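Local coordinates for beta-agarase D (Zobellia galactanivorans, PDB 4ASM), which hydrolyses the beta-1,4-galactosidic linkages of agarose at random along the chain, with retention of anomeric configuration, through its GH16 catalytic domain, at residues Leu185-Phe190 with Thr231-Phe236; Pro201-Ser206 with Gly281-Asn286; Arg243-Asp248 with Ile300-Pro305; Tyr261-Gly266 with Asn296-Ser301. All blocks are in the same frame, centred on the assembly; numbering follows the deposited sequence.

Contact 1: Leu185-Phe190 with Thr231-Phe236; sequences LSHHVF and TRLEYF
L185 and Y235 bring the two backbones closest, with their CA atoms 7.2 Å apart, while H187 and L233 sit 9.4 Å apart at CA, so these segments meet through side chains and not as paired strands. Y235 does most of the bridging. One face of its ring is covered by L185, whose CB stands 4.0 Å from the ring centroid and nearly on the normal, a CH-pi contact. L185 CD2 reaches Y235 CD2 at 3.9 Å. Beyond the ring, Y235 OH donates a 2.6 Å hydrogen bond to S186 O; the hydroxyl sits well above the carbonyl plane, 56° out of it. The same hydroxyl accepts from a water at 2.9 Å, and that water lies in the plane of the H187 ring, 2.8 Å from ND1. The phenol oxygen is thus held by two partners, and the far nitrogen of the imidazole, NE2, is tied to I303 O. L233 CD1 packs against H187 CB at 4.2 Å. The contact is wholly buried in the GH16 domain, a beta-jelly-roll sandwich as in other enzymes of the family. Strand 183-191 pairs with strand 159-166, which carries E160 and E165, the probable nucleophile and proton donor, while strand 232-237 runs between strands 220-229 and 240-246.

Contact 2: Pro201-Ser206 with Gly281-Asn286; sequences PADLNS and GYQKMN
A202 meets Q283 through the backbone: Q283 N donates to A202 O at 2.9 Å, N-H...O angle 160°, and the same carbonyl oxygen lies at the edge of the Y282 ring, 3.4 Å from CD1. A202 N donates to a water that in turn donates to Q283 OE1. D203 follows, its CB packed at 3.7 Å on M285 CG. A second water donates to both D203 OD1 and Q283 OE1, while D203 OD2 forms a salt bridge with R243. L204 swings CG away from the backbone N (chi1 173°), which lets CD1 lie over one face of the Y282 ring, 3.9 Å from the centroid; a third water links L204 N to Q283 O. S206 then closes the 3-10 turn, its N and OG both bonding to D203 O. One direct backbone bond, apolar packing and water bridges thus join this loop after strand 197-199 to strand 282-288, whereas the buried D203 N, near Q283 CB, has no partner, which probably costs some stability.

Contact 3: Arg243-Asp248 with Ile300-Pro305; sequences RILDND and ISVIDP
V302 faces N247 and D248 from CB outward. Its CB is 4.1 Å from N247 O, and there the side chain forks. CG1, anti to the carbonyl carbon (chi1 -66°), runs to D248 and rests 3.7 Å from D248 C. CG2 lies between the backbone N and the carbonyl carbon, where it presses to 3.3 Å from N247 O and also meets L245 CG at 3.9 Å. V302 N donates to the same oxygen, N247 O, 2.9 Å long with an N-H...O angle of 161°, so this carbonyl accepts the amide hydrogen of V302 while CG2 packs against it. The setting is the end of strand 240-246, where the chain turns at N247 toward strand 249-253 in the GH16 domain and meets the long loop that follows helix 291-297. In that loop S301 makes an ST turn and ST motif: its OG accepts from the N of I303 and the N of D304, the latter bond almost straight at 175°. A water beside S301 OG also donates weakly to N247 O. L245 CD2 reaches across to V302 O at 3.5 Å and more loosely to I303 CD1, and D248 CB lies close to I300 O. D246, turned away from the loop, is engaged by R232 and K295 in salt bridges.

Contact 4: Tyr261-Gly266 with Asn296-Ser301; sequences YTYPAG and NKSNIS
S298 OG, which packs 3.6 Å from P264 CD, is gripped by two groups: I300 N donates to it at 3.2 Å, closing an ST turn, and it is hydrogen-bonded to D248 O. This turn follows helix 291-297, and it lies against the end of strand 259-264, in a peripheral part of the GH16 domain. Y263 lays its ring on the turn. With CG set between the backbone N and the carbonyl carbon (chi1 65°), the ring receives K297 CB over one face, a CH-pi contact 3.9 Å from the centroid, and S298 CB meets Y263 CB at 3.7 Å. The lysine chain continues past the phenol, with CD 3.7 Å from Y263 OH, and NZ donates to a water that is only weakly bonded to that hydroxyl; Y263 OH is also hydrogen-bonded to N286 ND2. Further on, P264 and I300 lie alongside one another, P264 CB touching I300 CG2, and I300 CD1 ends 3.6 Å from G266 CA.

In the fold
All four contacts lie within the GH16 domain. Contacts 1 and 3, their centres about 8 Å apart, lie on strands 232-237 and 240-246, which are neighbours in the sheet; contacts 3 and 4 are equally close and have I300 and S301 in common. Contacts 2 and 4 use the paired strands 282-288 and 259-264. Their centres are about 11 Å apart, and those of contacts 1 and 2 about 14 Å. Along the chain, contact 1 closes before contacts 3 and 4 open, whereas contact 2 alternates with 1, 3 and 4. The group thus runs from strand 183-191, beside the probable catalytic residues, out to the periphery at helix 291-297.

Contact 1: Leu185-Phe190 with Thr231-Phe236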
loop_
_atom_site.group_PDB
_atom_site.type_symbol
_atom_site.label_atom_id
_atom_site.label_comp_id
_atom_site.label_asym_id
_atom_site.label_seq_id
_atom_site.Cartn_x
_atom_site.Cartn_y
_atom_site.Cartn_z
ATOM N N LEU A 185 1.663 -6.439 3.631
ATOM C CA LEU A 185 0.267 -6.595 3.198
ATOM C C LEU A 185 -0.552 -5.944 4.308
ATOM O O LEU A 185 -0.593 -6.441 5.445
ATOM C CB LEU A 185 -0.108 -8.068 2.990
ATOM C CG LEU A 185 0.841 -8.809 2.040
ATOM C CD1 LEU A 185 0.439 -10.266 2.004
ATOM C CD2 LEU A 185 0.767 -8.175 0.658
ATOM N N SER A 186 -1.143 -4.786 4.005
ATOM C CA SER A 186 -1.524 -3.872 5.070
ATOM C C SER A 186 -2.796 -3.070 4.794
ATOM O O SER A 186 -3.376 -3.117 3.711
ATOM C CB SER A 186 -0.338 -2.934 5.327
ATOM O OG SER A 186 -0.456 -2.190 6.536
ATOM N N HIS A 187 -3.206 -2.339 5.823
ATOM C CA HIS A 187 -4.303 -1.380 5.741
ATOM C C HIS A 187 -4.069 -0.441 6.901
ATOM O O HIS A 187 -3.203 -0.685 7.721
ATOM C CB HIS A 187 -5.676 -2.075 5.839
ATOM C CG HIS A 187 -6.042 -2.506 7.229
ATOM N ND1 HIS A 187 -5.761 -3.764 7.718
ATOM C CD2 HIS A 187 -6.671 -1.842 8.232
ATOM C CE1 HIS A 187 -6.212 -3.861 8.959
ATOM N NE2 HIS A 187 -6.779 -2.711 9.295
ATOM N N HIS A 188 -4.815 0.660 6.964
ATOM C CA HIS A 188 -4.742 1.497 8.154
ATOM C C HIS A 188 -6.138 1.951 8.513
ATOM O O HIS A 188 -6.980 2.156 7.645
ATOM C CB HIS A 188 -3.928 2.768 7.897
ATOM C CG HIS A 188 -2.437 2.596 7.889
ATOM N ND1 HIS A 188 -1.743 1.981 6.864
ATOM C CD2 HIS A 188 -1.503 3.067 8.745
ATOM C CE1 HIS A 188 -0.444 2.043 7.120
ATOM N NE2 HIS A 188 -0.272 2.701 8.253
ATOM N N VAL A 189 -6.346 2.158 9.812
ATOM C CA VAL A 189 -7.476 2.948 10.295
ATOM C C VAL A 189 -6.930 4.068 11.180
ATOM O O VAL A 189 -5.962 3.868 11.920
ATOM C CB VAL A 189 -8.590 2.093 11.014
ATOM C CG1 VAL A 189 -9.218 1.106 10.031
ATOM C CG2 VAL A 189 -8.075 1.381 12.289
ATOM N N PHE A 190 -7.569 5.239 11.107
ATOM C CA PHE A 190 -7.081 6.433 11.833
ATOM C C PHE A 190 -8.169 7.097 12.636
ATOM O O PHE A 190 -9.310 7.151 12.210
ATOM C CB PHE A 190 -6.577 7.511 10.860
ATOM C CG PHE A 190 -5.425 7.080 9.986
ATOM C CD1 PHE A 190 -4.111 7.259 10.402
ATOM C CD2 PHE A 190 -5.672 6.539 8.719
ATOM C CE1 PHE A 190 -3.040 6.855 9.562
ATOM C CE2 PHE A 190 -4.624 6.163 7.892
ATOM C CZ PHE A 190 -3.317 6.323 8.319
ATOM N N THR A 231 -15.520 -6.198 6.118
ATOM C CA THR A 231 -14.775 -6.858 7.147
ATOM C C THR A 231 -13.764 -7.882 6.561
ATOM O O THR A 231 -13.012 -8.511 7.299
ATOM C CB THR A 231 -15.889 -7.349 8.116
ATOM O OG1 THR A 231 -15.833 -6.714 9.415
ATOM C CG2 THR A 231 -16.154 -8.761 8.059
ATOM N N ARG A 232 -13.675 -7.959 5.231
ATOM C CA ARG A 232 -12.796 -8.966 4.590
ATOM C C ARG A 232 -11.956 -8.426 3.433
ATOM O O ARG A 232 -12.498 -7.806 2.502
ATOM C CB ARG A 232 -13.569 -10.213 4.137
ATOM C CG ARG A 232 -12.680 -11.316 3.510
ATOM C CD ARG A 232 -13.526 -12.529 3.210
ATOM N NE ARG A 232 -12.884 -13.568 2.398
ATOM C CZ ARG A 232 -12.748 -14.849 2.753
ATOM N NH1 ARG A 232 -13.126 -15.263 3.963
ATOM N NH2 ARG A 232 -12.214 -15.711 1.892
ATOM N N LEU A 233 -10.648 -8.704 3.510
ATOM C CA LEU A 233 -9.663 -8.366 2.464
ATOM C C LEU A 233 -8.897 -9.612 2.084
ATOM O O LEU A 233 -8.538 -10.394 2.962
ATOM C CB LEU A 233 -8.629 -7.366 2.979
ATOM C CG LEU A 233 -9.103 -6.053 3.595
ATOM C CD1 LEU A 233 -7.924 -5.219 4.128
ATOM C CD2 LEU A 233 -9.946 -5.250 2.591
ATOM N N GLU A 234 -8.611 -9.771 0.790
ATOM C CA GLU A 234 -7.778 -10.884 0.328
ATOM C C GLU A 234 -6.655 -10.311 -0.519
ATOM O O GLU A 234 -6.909 -9.408 -1.330
ATOM C CB GLU A 234 -8.587 -11.848 -0.524
ATOM C CG GLU A 234 -9.789 -12.471 0.181
ATOM C CD GLU A 234 -10.824 -13.046 -0.772
ATOM O OE1 GLU A 234 -10.641 -12.963 -2.007
ATOM O OE2 GLU A 234 -11.822 -13.604 -0.261
ATOM N N TYR A 235 -5.428 -10.812 -0.327
ATOM C CA TYR A 235 -4.250 -10.318 -1.043
ATOM C C TYR A 235 -3.712 -11.373 -1.989
ATOM O O TYR A 235 -3.776 -12.565 -1.685
ATOM C CB TYR A 235 -3.140 -9.916 -0.055
ATOM C CG TYR A 235 -3.489 -8.737 0.802
ATOM C CD1 TYR A 235 -4.267 -8.886 1.943
ATOM C CD2 TYR A 235 -3.059 -7.461 0.449
ATOM C CE1 TYR A 235 -4.605 -7.781 2.716
ATOM C CE2 TYR A 235 -3.365 -6.363 1.229
ATOM C CZ TYR A 235 -4.152 -6.527 2.349
ATOM O OH TYR A 235 -4.501 -5.434 3.115
ATOM N N PHE A 236 -3.195 -10.919 -3.131
ATOM C CA PHE A 236 -2.726 -11.802 -4.210
ATOM C C PHE A 236 -1.404 -11.291 -4.737
ATOM O O PHE A 236 -1.238 -10.083 -4.937
ATOM C CB PHE A 236 -3.737 -11.806 -5.367
ATOM C CG PHE A 236 -5.105 -12.248 -4.961
ATOM C CD1 PHE A 236 -5.977 -11.352 -4.336
ATOM C CD2 PHE A 236 -5.529 -13.552 -5.172
ATOM C CE1 PHE A 236 -7.248 -11.751 -3.915
ATOM C CE2 PHE A 236 -6.812 -13.956 -4.748
ATOM C CZ PHE A 236 -7.663 -13.048 -4.136
HETATM O O HOH W 1 -4.633 -5.689 5.972
#

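Contact 2: Pro201-Ser206 with Gly281-Asn286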
loop_
_atom_site.group_PDB
_atom_site.type_symbol
_atom_site.label_atom_id
_atom_site.label_comp_id
_atom_site.label_asym_id
_atom_site.label_seq_id
_atom_site.Cartn_x
_atom_site.Cartn_y
_atom_site.Cartn_z
ATOM N N PRO A 201 -1.671 -3.413 10.423
ATOM C CA PRO A 201 -1.202 -4.746 10.805
ATOM C C PRO A 201 0.279 -4.778 11.128
ATOM O O PRO A 201 1.115 -4.262 10.375
ATOM C CB PRO A 201 -1.513 -5.604 9.580
ATOM C CG PRO A 201 -2.703 -4.876 8.942
ATOM C CD PRO A 201 -2.357 -3.415 9.120
ATOM N N ALA A 202 0.572 -5.391 12.277
ATOM C CA ALA A 202 1.929 -5.521 12.787
ATOM C C ALA A 202 2.247 -6.966 13.186
ATOM O O ALA A 202 3.216 -7.210 13.905
ATOM C CB ALA A 202 2.142 -4.583 13.972
ATOM N N ASP A 203 1.421 -7.917 12.748
ATOM C CA ASP A 203 1.770 -9.322 12.925
ATOM C C ASP A 203 2.935 -9.663 12.005
ATOM O O ASP A 203 3.075 -9.098 10.899
ATOM C CB ASP A 203 0.578 -10.287 12.734
ATOM C CG ASP A 203 -0.106 -10.169 11.381
ATOM O OD1 ASP A 203 -0.578 -9.055 11.034
ATOM O OD2 ASP A 203 -0.234 -11.208 10.699
ATOM N N LEU A 204 3.766 -10.600 12.457
ATOM C CA LEU A 204 4.888 -11.079 11.653
ATOM C C LEU A 204 4.431 -11.467 10.234
ATOM O O LEU A 204 5.080 -11.116 9.228
ATOM C CB LEU A 204 5.563 -12.261 12.354
ATOM C CG LEU A 204 6.663 -12.980 11.559
ATOM C CD1 LEU A 204 7.913 -12.136 11.441
ATOM C CD2 LEU A 204 6.949 -14.362 12.195
ATOM N N ASN A 205 3.304 -12.167 10.143
ATOM C CA ASN A 205 2.830 -12.669 8.847
ATOM C C ASN A 205 2.393 -11.563 7.873
ATOM O O ASN A 205 2.263 -11.822 6.677
ATOM C CB ASN A 205 1.708 -13.691 9.041
ATOM C CG ASN A 205 2.220 -15.051 9.512
ATOM O OD1 ASN A 205 3.434 -15.315 9.584
ATOM N ND2 ASN A 205 1.271 -15.948 9.826
ATOM N N SER A 206 2.202 -10.333 8.371
ATOM C CA SER A 206 1.832 -9.248 7.454
ATOM C C SER A 206 3.010 -8.811 6.595
ATOM O O SER A 206 2.837 -8.108 5.599
ATOM C CB SER A 206 1.230 -8.040 8.192
ATOM O OG SER A 206 2.201 -7.311 8.911
ATOM N N GLY A 281 8.852 -8.817 18.811
ATOM C CA GLY A 281 8.776 -7.531 18.080
ATOM C C GLY A 281 7.560 -7.276 17.185
ATOM O O GLY A 281 7.466 -6.238 16.519
ATOM N N TYR A 282 6.624 -8.211 17.182
ATOM C CA TYR A 282 5.463 -8.166 16.302
ATOM C C TYR A 282 4.230 -8.422 17.142
ATOM O O TYR A 282 4.349 -8.905 18.271
ATOM C CB TYR A 282 5.584 -9.255 15.235
ATOM C CG TYR A 282 6.636 -8.955 14.211
ATOM C CD1 TYR A 282 6.358 -8.134 13.119
ATOM C CD2 TYR A 282 7.927 -9.476 14.343
ATOM C CE1 TYR A 282 7.336 -7.843 12.178
ATOM C CE2 TYR A 282 8.913 -9.184 13.408
ATOM C CZ TYR A 282 8.605 -8.367 12.333
ATOM O OH TYR A 282 9.572 -8.072 11.394
ATOM N N GLN A 283 3.049 -8.082 16.633
ATOM C CA GLN A 283 1.813 -8.416 17.337
ATOM C C GLN A 283 1.783 -9.910 17.693
ATOM O O GLN A 283 2.023 -10.774 16.838
ATOM C CB GLN A 283 0.606 -8.084 16.469
ATOM C CG GLN A 283 -0.700 -8.563 17.095
ATOM C CD GLN A 283 -1.924 -8.274 16.268
ATOM O OE1 GLN A 283 -1.838 -8.082 15.062
ATOM N NE2 GLN A 283 -3.082 -8.244 16.918
ATOM N N LYS A 284 1.525 -10.216 18.965
ATOM C CA LYS A 284 1.435 -11.614 19.395
ATOM C C LYS A 284 0.172 -12.259 18.839
ATOM O O LYS A 284 -0.946 -11.737 19.011
ATOM C CB LYS A 284 1.468 -11.716 20.928
ATOM C CG LYS A 284 1.592 -13.150 21.431
ATOM C CD LYS A 284 1.604 -13.190 22.945
ATOM C CE LYS A 284 1.655 -14.643 23.433
ATOM N NZ LYS A 284 1.604 -14.652 24.924
ATOM N N MET A 285 0.360 -13.392 18.157
ATOM C CA MET A 285 -0.751 -14.088 17.510
ATOM C C MET A 285 -0.768 -15.548 17.961
ATOM O O MET A 285 0.292 -16.130 18.257
ATOM C CB MET A 285 -0.576 -14.062 15.978
ATOM C CG MET A 285 -0.414 -12.650 15.396
ATOM S SD MET A 285 -1.908 -11.660 15.504
ATOM C CE MET A 285 -2.853 -12.239 14.107
ATOM N N ASN A 286 -1.968 -16.104 18.029
ATOM C CA ASN A 286 -2.115 -17.529 18.309
ATOM C C ASN A 286 -2.421 -18.294 17.024
ATOM O O ASN A 286 -2.906 -17.727 16.058
ATOM C CB ASN A 286 -3.260 -17.748 19.301
ATOM C CG ASN A 286 -2.928 -17.284 20.705
ATOM O OD1 ASN A 286 -1.767 -17.114 21.079
ATOM N ND2 ASN A 286 -3.978 -17.093 21.506
HETATM O O HOH W 2 -1.166 -5.512 14.353
HETATM O O HOH W 3 -2.970 -8.501 12.503
HETATM O O HOH W 4 3.216 -12.077 14.846
#

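Contact 3: Arg243-Asp248 with Ile300-Pro305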
loop_
_atom_site.group_PDB
_atom_site.type_symbol
_atom_site.label_atom_id
_atom_site.label_comp_id
_atom_site.label_asym_id
_atom_site.label_seq_id
_atom_site.Cartn_x
_atom_site.Cartn_y
_atom_site.Cartn_z
ATOM N N ARG A 243 -2.923 -13.993 1.427
ATOM C CA ARG A 243 -3.367 -13.545 2.744
ATOM C C ARG A 243 -4.851 -13.192 2.743
ATOM O O ARG A 243 -5.365 -12.673 1.757
ATOM C CB ARG A 243 -2.570 -12.317 3.206
ATOM C CG ARG A 243 -2.872 -11.911 4.658
ATOM C CD ARG A 243 -1.737 -11.121 5.207
ATOM N NE ARG A 243 -2.088 -10.231 6.314
ATOM C CZ ARG A 243 -1.716 -10.402 7.584
ATOM N NH1 ARG A 243 -1.021 -11.470 7.966
ATOM N NH2 ARG A 243 -2.017 -9.475 8.489
ATOM N N ILE A 244 -5.534 -13.493 3.845
ATOM C CA ILE A 244 -6.900 -13.036 4.061
ATOM C C ILE A 244 -6.969 -12.409 5.448
ATOM O O ILE A 244 -6.449 -12.991 6.420
ATOM C CB ILE A 244 -7.941 -14.181 4.002
ATOM C CG1 ILE A 244 -7.809 -14.992 2.713
ATOM C CG2 ILE A 244 -9.373 -13.613 4.099
ATOM C CD1 ILE A 244 -8.740 -16.169 2.651
ATOM N N LEU A 245 -7.594 -11.227 5.545
ATOM C CA LEU A 245 -8.018 -10.657 6.825
ATOM C C LEU A 245 -9.523 -10.740 6.831
ATOM O O LEU A 245 -10.190 -10.284 5.891
ATOM C CB LEU A 245 -7.599 -9.187 6.980
ATOM C CG LEU A 245 -6.394 -8.977 7.887
ATOM C CD1 LEU A 245 -5.188 -9.524 7.170
ATOM C CD2 LEU A 245 -6.188 -7.541 8.262
ATOM N N ASP A 246 -10.083 -11.360 7.855
ATOM C CA ASP A 246 -11.529 -11.522 7.898
ATOM C C ASP A 246 -12.016 -11.240 9.301
ATOM O O ASP A 246 -12.082 -12.149 10.158
ATOM C CB ASP A 246 -11.932 -12.921 7.416
ATOM C CG ASP A 246 -13.433 -13.063 7.228
ATOM O OD1 ASP A 246 -14.195 -12.399 7.972
ATOM O OD2 ASP A 246 -13.862 -13.843 6.329
ATOM N N ASN A 247 -12.368 -9.968 9.516
ATOM C CA ASN A 247 -12.943 -9.469 10.777
ATOM C C ASN A 247 -11.974 -9.507 11.970
ATOM O O ASN A 247 -11.471 -8.461 12.408
ATOM C CB ASN A 247 -14.283 -10.173 11.089
ATOM C CG ASN A 247 -15.028 -9.534 12.235
ATOM O OD1 ASN A 247 -15.493 -10.227 13.155
ATOM N ND2 ASN A 247 -15.143 -8.223 12.206
ATOM N N ASP A 248 -11.713 -10.706 12.502
ATOM C CA ASP A 248 -10.907 -10.873 13.712
ATOM C C ASP A 248 -9.898 -12.016 13.586
ATOM O O ASP A 248 -9.324 -12.452 14.578
ATOM C CB ASP A 248 -11.782 -11.055 14.974
ATOM C CG ASP A 248 -12.786 -12.180 14.844
ATOM O OD1 ASP A 248 -12.793 -12.893 13.827
ATOM O OD2 ASP A 248 -13.605 -12.326 15.787
ATOM N N ILE A 300 -10.721 -10.193 19.149
ATOM C CA ILE A 300 -10.019 -8.945 18.883
ATOM C C ILE A 300 -10.052 -8.697 17.392
ATOM O O ILE A 300 -9.675 -9.559 16.604
ATOM C CB ILE A 300 -8.547 -9.021 19.352
ATOM C CG1 ILE A 300 -8.492 -9.207 20.873
ATOM C CG2 ILE A 300 -7.757 -7.772 18.903
ATOM C CD1 ILE A 300 -7.158 -9.679 21.395
ATOM N N SER A 301 -10.493 -7.512 16.986
ATOM C CA SER A 301 -10.535 -7.186 15.565
ATOM C C SER A 301 -9.143 -7.096 14.955
ATOM O O SER A 301 -8.210 -6.611 15.591
ATOM C CB SER A 301 -11.259 -5.854 15.366
ATOM O OG SER A 301 -11.262 -5.475 13.999
ATOM N N VAL A 302 -9.022 -7.581 13.720
ATOM C CA VAL A 302 -7.792 -7.395 12.950
ATOM C C VAL A 302 -7.945 -6.219 11.983
ATOM O O VAL A 302 -7.012 -5.873 11.270
ATOM C CB VAL A 302 -7.367 -8.683 12.184
ATOM C CG1 VAL A 302 -6.975 -9.785 13.165
ATOM C CG2 VAL A 302 -8.445 -9.166 11.222
ATOM N N ILE A 303 -9.134 -5.617 11.963
ATOM C CA ILE A 303 -9.393 -4.405 11.172
ATOM C C ILE A 303 -9.150 -3.151 12.016
ATOM O O ILE A 303 -8.342 -2.303 11.657
ATOM C CB ILE A 303 -10.841 -4.383 10.588
ATOM C CG1 ILE A 303 -11.142 -5.622 9.721
ATOM C CG2 ILE A 303 -11.106 -3.073 9.798
ATOM C CD1 ILE A 303 -10.191 -5.888 8.570
ATOM N N ASP A 304 -9.836 -3.071 13.162
ATOM C CA ASP A 304 -9.837 -1.881 14.018
ATOM C C ASP A 304 -9.891 -2.353 15.485
ATOM O O ASP A 304 -10.946 -2.253 16.133
ATOM C CB ASP A 304 -11.069 -1.038 13.660
ATOM C CG ASP A 304 -11.127 0.287 14.399
ATOM O OD1 ASP A 304 -10.102 0.683 14.974
ATOM O OD2 ASP A 304 -12.217 0.914 14.362
ATOM N N PRO A 305 -8.778 -2.911 16.003
ATOM C CA PRO A 305 -8.802 -3.508 17.351
ATOM C C PRO A 305 -9.112 -2.504 18.441
ATOM O O PRO A 305 -9.609 -2.906 19.500
ATOM C CB PRO A 305 -7.370 -4.066 17.529
ATOM C CG PRO A 305 -6.524 -3.339 16.516
ATOM C CD PRO A 305 -7.469 -3.069 15.352
HETATM O O HOH W 5 -13.716 -6.073 13.042
#

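Contact 4: Tyr261-Gly266 with Asn296-Ser301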
loop_
_atom_site.group_PDB
_atom_site.type_symbol
_atom_site.label_atom_id
_atom_site.label_comp_id
_atom_site.label_asym_id
_atom_site.label_seq_id
_atom_site.Cartn_x
_atom_site.Cartn_y
_atom_site.Cartn_z
ATOM N N TYR A 261 -3.109 -20.141 9.934
ATOM C CA TYR A 261 -4.318 -19.445 10.391
ATOM C C TYR A 261 -4.017 -18.890 11.751
ATOM O O TYR A 261 -3.577 -19.633 12.649
ATOM C CB TYR A 261 -5.503 -20.424 10.483
ATOM C CG TYR A 261 -5.690 -21.202 9.214
ATOM C CD1 TYR A 261 -6.442 -20.683 8.150
ATOM C CD2 TYR A 261 -5.072 -22.446 9.049
ATOM C CE1 TYR A 261 -6.573 -21.376 6.952
ATOM C CE2 TYR A 261 -5.212 -23.162 7.865
ATOM C CZ TYR A 261 -5.946 -22.612 6.819
ATOM O OH TYR A 261 -6.082 -23.320 5.652
ATOM N N THR A 262 -4.205 -17.584 11.905
ATOM C CA THR A 262 -3.854 -16.939 13.156
ATOM C C THR A 262 -4.885 -15.916 13.606
ATOM O O THR A 262 -5.754 -15.518 12.850
ATOM C CB THR A 262 -2.472 -16.243 13.076
ATOM O OG1 THR A 262 -2.522 -15.249 12.046
ATOM C CG2 THR A 262 -1.328 -17.245 12.793
ATOM N N TYR A 263 -4.798 -15.520 14.866
ATOM C CA TYR A 263 -5.676 -14.469 15.387
ATOM C C TYR A 263 -4.949 -13.790 16.568
ATOM O O TYR A 263 -4.000 -14.352 17.133
ATOM C CB TYR A 263 -7.044 -15.052 15.801
ATOM C CG TYR A 263 -6.924 -16.018 16.949
ATOM C CD1 TYR A 263 -6.621 -17.368 16.719
ATOM C CD2 TYR A 263 -7.054 -15.581 18.263
ATOM C CE1 TYR A 263 -6.448 -18.247 17.774
ATOM C CE2 TYR A 263 -6.892 -16.454 19.324
ATOM C CZ TYR A 263 -6.592 -17.789 19.070
ATOM O OH TYR A 263 -6.401 -18.681 20.114
ATOM N N PRO A 264 -5.355 -12.563 16.923
ATOM C CA PRO A 264 -4.677 -11.827 17.996
ATOM C C PRO A 264 -4.738 -12.515 19.358
ATOM O O PRO A 264 -5.822 -12.944 19.805
ATOM C CB PRO A 264 -5.422 -10.482 18.025
ATOM C CG PRO A 264 -6.036 -10.357 16.646
ATOM C CD PRO A 264 -6.423 -11.772 16.279
ATOM N N ALA A 265 -3.571 -12.629 19.990
ATOM C CA ALA A 265 -3.462 -13.234 21.321
ATOM C C ALA A 265 -3.885 -12.264 22.422
ATOM O O ALA A 265 -4.347 -12.685 23.479
ATOM C CB ALA A 265 -2.060 -13.734 21.563
ATOM N N GLY A 266 -3.693 -10.965 22.216
ATOM C CA GLY A 266 -4.069 -10.018 23.246
ATOM C C GLY A 266 -3.832 -8.569 22.908
ATOM O O GLY A 266 -2.949 -8.225 22.100
ATOM N N ASN A 296 -13.700 -18.116 15.349
ATOM C CA ASN A 296 -14.370 -18.570 16.570
ATOM C C ASN A 296 -13.582 -18.208 17.808
ATOM O O ASN A 296 -14.147 -17.751 18.805
ATOM C CB ASN A 296 -14.569 -20.087 16.563
ATOM C CG ASN A 296 -15.601 -20.552 15.581
ATOM O OD1 ASN A 296 -15.630 -21.736 15.228
ATOM N ND2 ASN A 296 -16.459 -19.645 15.125
ATOM N N LYS A 297 -12.269 -18.429 17.757
ATOM C CA LYS A 297 -11.393 -18.220 18.900
ATOM C C LYS A 297 -11.143 -16.755 19.215
ATOM O O LYS A 297 -10.905 -16.384 20.371
ATOM C CB LYS A 297 -10.046 -18.926 18.679
ATOM C CG LYS A 297 -10.123 -20.443 18.757
ATOM C CD LYS A 297 -8.746 -21.008 18.458
ATOM C CE LYS A 297 -8.736 -22.529 18.581
ATOM N NZ LYS A 297 -8.940 -22.942 19.995
ATOM N N SER A 298 -11.170 -15.923 18.184
ATOM C CA SER A 298 -10.732 -14.544 18.358
ATOM C C SER A 298 -11.782 -13.647 18.988
ATOM O O SER A 298 -12.974 -13.746 18.698
ATOM C CB SER A 298 -10.317 -13.955 17.014
ATOM O OG SER A 298 -9.801 -12.656 17.247
ATOM N N ASN A 299 -11.298 -12.738 19.824
ATOM C CA ASN A 299 -12.128 -11.704 20.418
ATOM C C ASN A 299 -11.570 -10.314 20.166
ATOM O O ASN A 299 -11.920 -9.358 20.862
ATOM C CB ASN A 299 -12.261 -11.931 21.925
ATOM C CG ASN A 299 -13.123 -13.131 22.258
ATOM O OD1 ASN A 299 -14.245 -12.967 22.706
ATOM N ND2 ASN A 299 -12.606 -14.341 22.023
ATOM N N ILE A 300 -10.721 -10.193 19.149
ATOM C CA ILE A 300 -10.019 -8.945 18.883
ATOM C C ILE A 300 -10.052 -8.697 17.392
ATOM O O ILE A 300 -9.675 -9.559 16.604
ATOM C CB ILE A 300 -8.547 -9.021 19.352
ATOM C CG1 ILE A 300 -8.492 -9.207 20.873
ATOM C CG2 ILE A 300 -7.757 -7.772 18.903
ATOM C CD1 ILE A 300 -7.158 -9.679 21.395
ATOM N N SER A 301 -10.493 -7.512 16.986
ATOM C CA SER A 301 -10.535 -7.186 15.565
ATOM C C SER A 301 -9.143 -7.096 14.955
ATOM O O SER A 301 -8.210 -6.611 15.591
ATOM C CB SER A 301 -11.259 -5.854 15.366
ATOM O OG SER A 301 -11.262 -5.475 13.999
HETATM O O HOH W 6 -7.876 -20.943 22.035
#